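Local atomic coordinates of IWS1 (Encephalitozoon cuniculi, PDB entry 2XPP), a protein that probably acts as a nuclear transcription factor that helps regulate transcription by RNA polymerase II. Residues K15-I20 against D64-W69; I47-A52 against L87-K92. All blocks are in the same frame, centred on the assembly; numbering follows the deposited sequence.

Contact 1 (K15-I20 against D64-W69); sequences KRMQDI and DEIKGW
M17 and W69 make the tight half of this contact. The methyl CE of M17 sits over one face of the indole, 3.7 Å from the centroid of the five-membered ring of W69 and only 6° off its normal, while SD stays farther back above the same ring in a Met-aromatic contact. A bend at chi3 swings CE onto the ring and also brings it near CG1 of I66. At its rim the indole is pinned: NE1 of W69 gives a nearly straight hydrogen bond, 2.9 Å long, to the backbone O of M17; that oxygen lies in the ring plane, whereas NE1 stands above the carbonyl plane. Beyond it, CG2 of I20 rests 3.6 Å from CZ2 of W69. Segments 15-20 and 64-69 run in the same direction, axes 25° apart, on helices 5-30 and 62-70 of an all-helical TFIIS N-terminal family fold; I44 of helix 36-48 closes over M17 and I20. The other side is polar and looser, with Q18 partly exposed although E65 is buried. There NE2 of Q18 donates to OE2 of E65 at 3.0 Å, approaching from above the carboxylate plane, with amide and carboxylate turned 61° apart. OE1 of E65 has a stronger partner in K14, a salt bridge.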
loop_
_atom_site.group_PDB
_atom_site.type_symbol
_atom_site.label_atom_id
_atom_site.label_comp_id
_atom_site.label_asym_id
_atom_site.label_seq_id
_atom_site.Cartn_x
_atom_site.Cartn_y
_atom_site.Cartn_z
ATOM N N LYS A 15 -11.812 -2.871 -8.631
ATOM C CA LYS A 15 -11.586 -3.551 -9.912
ATOM C C LYS A 15 -10.757 -2.678 -10.862
ATOM O O LYS A 15 -9.878 -3.192 -11.594
ATOM C CB LYS A 15 -12.933 -3.931 -10.545
ATOM C CG LYS A 15 -12.806 -4.564 -11.948
ATOM C CD LYS A 15 -14.171 -4.879 -12.565
ATOM C CE LYS A 15 -14.079 -5.937 -13.670
ATOM N NZ LYS A 15 -12.794 -5.859 -14.421
ATOM N N ARG A 16 -11.003 -1.374 -10.831
ATOM C CA ARG A 16 -10.231 -0.471 -11.674
ATOM C C ARG A 16 -8.739 -0.513 -11.314
ATOM O O ARG A 16 -7.865 -0.595 -12.209
ATOM C CB ARG A 16 -10.748 0.945 -11.548
ATOM C CG ARG A 16 -10.106 1.901 -12.524
ATOM C CD ARG A 16 -10.773 3.272 -12.419
ATOM N NE ARG A 16 -9.983 4.240 -13.167
ATOM C CZ ARG A 16 -10.118 5.555 -13.074
ATOM N NH1 ARG A 16 -11.049 6.088 -12.260
ATOM N NH2 ARG A 16 -9.327 6.332 -13.810
ATOM N N MET A 17 -8.452 -0.501 -10.006
ATOM C CA MET A 17 -7.069 -0.522 -9.528
ATOM C C MET A 17 -6.424 -1.843 -9.870
ATOM O O MET A 17 -5.260 -1.850 -10.303
ATOM C CB MET A 17 -7.003 -0.306 -8.028
ATOM C CG MET A 17 -7.209 1.146 -7.693
ATOM S SD MET A 17 -6.907 1.476 -5.917
ATOM C CE MET A 17 -5.111 1.679 -5.966
ATOM N N GLN A 18 -7.188 -2.942 -9.746
ATOM C CA GLN A 18 -6.690 -4.267 -10.111
ATOM C C GLN A 18 -6.334 -4.341 -11.591
ATOM O O GLN A 18 -5.302 -4.903 -11.957
ATOM C CB GLN A 18 -7.751 -5.352 -9.839
ATOM C CG GLN A 18 -7.913 -5.691 -8.360
ATOM C CD GLN A 18 -9.058 -6.666 -8.119
ATOM O OE1 GLN A 18 -9.814 -6.991 -9.054
ATOM N NE2 GLN A 18 -9.205 -7.129 -6.879
ATOM N N ASP A 19 -7.221 -3.826 -12.426
ATOM C CA ASP A 19 -7.027 -3.931 -13.867
ATOM C C ASP A 19 -5.780 -3.139 -14.292
ATOM O O ASP A 19 -4.980 -3.615 -15.139
ATOM C CB ASP A 19 -8.284 -3.473 -14.620
ATOM C CG ASP A 19 -9.442 -4.472 -14.478
ATOM O OD1 ASP A 19 -9.198 -5.613 -14.024
ATOM O OD2 ASP A 19 -10.587 -4.092 -14.814
ATOM N N ILE A 20 -5.615 -1.957 -13.706
ATOM C CA ILE A 20 -4.454 -1.114 -14.061
ATOM C C ILE A 20 -3.160 -1.807 -13.633
ATOM O O ILE A 20 -2.154 -1.823 -14.379
ATOM C CB ILE A 20 -4.574 0.271 -13.420
ATOM C CG1 ILE A 20 -5.704 1.060 -14.089
ATOM C CG2 ILE A 20 -3.199 1.018 -13.478
ATOM C CD1 ILE A 20 -6.181 2.277 -13.236
ATOM N N ASP A 64 -5.298 -4.141 -0.257
ATOM C CA ASP A 64 -4.624 -5.117 -1.148
ATOM C C ASP A 64 -4.176 -4.443 -2.442
ATOM O O ASP A 64 -3.040 -4.694 -2.910
ATOM C CB ASP A 64 -5.570 -6.279 -1.524
ATOM C CG ASP A 64 -5.955 -7.166 -0.346
ATOM O OD1 ASP A 64 -5.525 -6.952 0.811
ATOM O OD2 ASP A 64 -6.730 -8.108 -0.599
ATOM N N GLU A 65 -5.040 -3.609 -3.038
ATOM C CA GLU A 65 -4.719 -2.945 -4.328
ATOM C C GLU A 65 -3.705 -1.829 -4.095
ATOM O O GLU A 65 -2.785 -1.639 -4.903
ATOM C CB GLU A 65 -5.973 -2.349 -4.998
ATOM C CG GLU A 65 -6.784 -3.462 -5.700
ATOM C CD GLU A 65 -7.350 -4.482 -4.728
ATOM O OE1 GLU A 65 -7.878 -4.108 -3.643
ATOM O OE2 GLU A 65 -7.276 -5.685 -5.039
ATOM N N ILE A 66 -3.856 -1.102 -2.978
ATOM C CA ILE A 66 -2.873 -0.050 -2.661
ATOM C C ILE A 66 -1.470 -0.681 -2.500
ATOM O O ILE A 66 -0.483 -0.191 -3.094
ATOM C CB ILE A 66 -3.270 0.781 -1.455
ATOM C CG1 ILE A 66 -4.510 1.623 -1.833
ATOM C CG2 ILE A 66 -2.106 1.739 -1.077
ATOM C CD1 ILE A 66 -5.175 2.285 -0.546
ATOM N N LYS A 67 -1.400 -1.765 -1.723
ATOM C CA LYS A 67 -0.166 -2.558 -1.574
ATOM C C LYS A 67 0.404 -2.962 -2.943
ATOM O O LYS A 67 1.586 -2.771 -3.202
ATOM C CB LYS A 67 -0.458 -3.819 -0.792
ATOM C CG LYS A 67 0.757 -4.776 -0.635
ATOM C CD LYS A 67 0.321 -6.020 0.126
ATOM C CE LYS A 67 1.498 -6.885 0.433
ATOM N NZ LYS A 67 0.948 -8.216 0.912
ATOM N N GLY A 68 -0.440 -3.551 -3.785
ATOM C CA GLY A 68 -0.008 -3.949 -5.153
ATOM C C GLY A 68 0.605 -2.821 -5.950
ATOM O O GLY A 68 1.635 -3.009 -6.646
ATOM N N TRP A 69 -0.048 -1.679 -5.941
ATOM C CA TRP A 69 0.477 -0.493 -6.651
ATOM C C TRP A 69 1.827 -0.006 -6.095
ATOM O O TRP A 69 2.632 0.608 -6.841
ATOM C CB TRP A 69 -0.532 0.647 -6.607
ATOM C CG TRP A 69 -1.676 0.575 -7.624
ATOM C CD1 TRP A 69 -2.477 -0.492 -7.942
ATOM C CD2 TRP A 69 -2.154 1.680 -8.402
ATOM N NE1 TRP A 69 -3.405 -0.115 -8.902
ATOM C CE2 TRP A 69 -3.228 1.213 -9.185
ATOM C CE3 TRP A 69 -1.743 3.020 -8.532
ATOM C CZ2 TRP A 69 -3.930 2.055 -10.081
ATOM C CZ3 TRP A 69 -2.420 3.847 -9.415
ATOM C CH2 TRP A 69 -3.500 3.347 -10.184
#

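Contact 2 (I47-A52 against L87-K92); sequences ILMSKA and LLDVLK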
loop_
_atom_site.group_PDB
_atom_site.type_symbol
_atom_site.label_atom_id
_atom_site.label_comp_id
_atom_site.label_asym_id
_atom_site.label_seq_id
_atom_site.Cartn_x
_atom_site.Cartn_y
_atom_site.Cartn_z
ATOM N N ILE A 47 -10.211 9.869 -5.248
ATOM C CA ILE A 47 -11.336 9.044 -4.808
ATOM C C ILE A 47 -11.031 8.267 -3.522
ATOM O O ILE A 47 -11.884 8.186 -2.628
ATOM C CB ILE A 47 -11.802 8.073 -5.909
ATOM C CG1 ILE A 47 -12.189 8.864 -7.159
ATOM C CG2 ILE A 47 -12.917 7.153 -5.396
ATOM C CD1 ILE A 47 -12.329 8.009 -8.405
ATOM N N LEU A 48 -9.836 7.705 -3.430
ATOM C CA LEU A 48 -9.430 6.953 -2.252
ATOM C C LEU A 48 -9.430 7.812 -1.005
ATOM O O LEU A 48 -9.462 7.270 0.116
ATOM C CB LEU A 48 -8.045 6.361 -2.450
ATOM C CG LEU A 48 -7.911 5.241 -3.475
ATOM C CD1 LEU A 48 -6.432 4.947 -3.595
ATOM C CD2 LEU A 48 -8.687 3.980 -3.022
ATOM N N MET A 49 -9.391 9.129 -1.196
ATOM C CA MET A 49 -9.415 10.078 -0.055
ATOM C C MET A 49 -10.827 10.382 0.489
ATOM O O MET A 49 -10.957 11.088 1.489
ATOM C CB MET A 49 -8.767 11.439 -0.435
ATOM C CG MET A 49 -7.328 11.372 -0.926
ATOM S SD MET A 49 -6.219 11.380 0.456
ATOM C CE MET A 49 -4.715 11.813 -0.343
ATOM N N SER A 50 -11.870 9.938 -0.208
ATOM C CA SER A 50 -13.253 10.262 0.160
ATOM C C SER A 50 -13.548 9.729 1.541
ATOM O O SER A 50 -13.423 8.551 1.788
ATOM C CB SER A 50 -14.248 9.603 -0.827
ATOM O OG SER A 50 -15.560 9.693 -0.302
ATOM N N LYS A 51 -13.927 10.597 2.462
ATOM C CA LYS A 51 -14.292 10.132 3.803
ATOM C C LYS A 51 -15.572 9.292 3.774
ATOM O O LYS A 51 -15.705 8.353 4.562
ATOM C CB LYS A 51 -14.451 11.312 4.772
ATOM C CG LYS A 51 -13.122 12.082 5.032
ATOM C CD LYS A 51 -11.992 11.179 5.512
ATOM C CE LYS A 51 -10.858 11.991 6.093
ATOM N NZ LYS A 51 -9.656 11.128 6.183
ATOM N N ALA A 52 -16.472 9.585 2.842
ATOM C CA ALA A 52 -17.752 8.854 2.790
ATOM C C ALA A 52 -17.510 7.429 2.262
ATOM O O ALA A 52 -18.229 6.500 2.646
ATOM C CB ALA A 52 -18.733 9.551 1.916
ATOM N N LEU A 87 0.306 7.553 -2.888
ATOM C CA LEU A 87 -0.307 6.431 -2.149
ATOM C C LEU A 87 0.071 6.443 -0.684
ATOM O O LEU A 87 -0.749 6.066 0.139
ATOM C CB LEU A 87 -0.087 5.057 -2.787
ATOM C CG LEU A 87 -0.856 4.947 -4.128
ATOM C CD1 LEU A 87 -0.576 3.551 -4.666
ATOM C CD2 LEU A 87 -2.361 5.190 -3.965
ATOM N N LEU A 88 1.284 6.852 -0.328
ATOM C CA LEU A 88 1.616 6.935 1.099
ATOM C C LEU A 88 0.765 8.053 1.713
ATOM O O LEU A 88 0.320 7.933 2.840
ATOM C CB LEU A 88 3.097 7.261 1.345
ATOM C CG LEU A 88 4.048 6.081 1.072
ATOM C CD1 LEU A 88 5.436 6.545 1.421
ATOM C CD2 LEU A 88 3.718 4.787 1.840
ATOM N N ASP A 89 0.561 9.147 0.969
ATOM C CA ASP A 89 -0.315 10.247 1.448
ATOM C C ASP A 89 -1.746 9.740 1.696
ATOM O O ASP A 89 -2.369 10.111 2.732
ATOM C CB ASP A 89 -0.326 11.380 0.406
ATOM C CG ASP A 89 -1.222 12.553 0.786
ATOM O OD1 ASP A 89 -1.200 13.004 1.965
ATOM O OD2 ASP A 89 -1.918 13.054 -0.140
ATOM N N VAL A 90 -2.290 8.991 0.739
ATOM C CA VAL A 90 -3.604 8.328 0.895
ATOM C C VAL A 90 -3.693 7.483 2.200
ATOM O O VAL A 90 -4.609 7.679 3.011
ATOM C CB VAL A 90 -3.972 7.464 -0.327
ATOM C CG1 VAL A 90 -5.184 6.526 -0.040
ATOM C CG2 VAL A 90 -4.309 8.377 -1.524
ATOM N N LEU A 91 -2.737 6.570 2.363
ATOM C CA LEU A 91 -2.706 5.668 3.530
ATOM C C LEU A 91 -2.710 6.443 4.856
ATOM O O LEU A 91 -3.360 6.021 5.813
ATOM C CB LEU A 91 -1.467 4.777 3.431
ATOM C CG LEU A 91 -1.563 3.705 2.350
ATOM C CD1 LEU A 91 -0.243 3.091 2.186
ATOM C CD2 LEU A 91 -2.604 2.615 2.685
ATOM N N LYS A 92 -2.033 7.588 4.887
ATOM C CA LYS A 92 -1.901 8.382 6.108
ATOM C C LYS A 92 -3.270 8.889 6.566
ATOM O O LYS A 92 -3.508 9.115 7.790
ATOM C CB LYS A 92 -0.979 9.596 5.867
ATOM C CG LYS A 92 -0.760 10.422 7.059
ATOM C CD LYS A 92 0.346 11.409 6.735
ATOM C CE LYS A 92 0.062 12.775 7.284
ATOM N NZ LYS A 92 1.206 13.665 6.911
#
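M49 reaches across to V90 and D89 from the turn that follows helix 36-48, and its side chain can be followed atom by atom. CB and CG only carry the chain outward; neither comes within van der Waals range of the 87-92 helix. At CG the chain turns, with chi2 at -85°, and the sulfur is the first atom to arrive: SD of M49 lies 4.0 Å from CA of V90 and about as far from that residue's CG2. The terminal methyl goes further. CE of M49 packs 3.7 Å from CG2 of V90 and comes to 3.1 Å from OD2 of D89, a close approach to an oxygen that already has a charged partner, R86, in a salt bridge from the preceding turn. T93 also touches the M49 side chain. V90 is shared between two neighbours, since its other methyl, CG1, faces L48: CB of L48 stands 3.7 Å from CG1 of V90, the two side chains crossing at about a right angle. Deeper still, CD1 of L48 meets CD2 of L87 more loosely, at 4.1 Å, and I62 of helix 62-70 also packs against L48. No hydrogen bond crosses between the segments. The join is mainly apolar packing of L48 and the following loop residue M49 on helix 81-92, part of the all-helical fold of the TFIIS N-terminal family.

Contacts 1 and 2 have their centres 14 Å apart and interlock along the chain: helices 5-30 and 36-48 follow each other and supply one side of each contact, while 62-70 and 81-92, which also follow each other, supply the other. They also touch directly. CB of W69 lies 3.5 Å from CD1 of L87, and CG2 of I66 is 3.9 Å from CD2 of L91, so helix 62-70 packs against helix 81-92 as well as against helix 5-30. A looser touch, SD of M17 to CD1 of L48 at 4.2 Å, joins the two leading helices. The apolar parts of the two contacts adjoin through these touches.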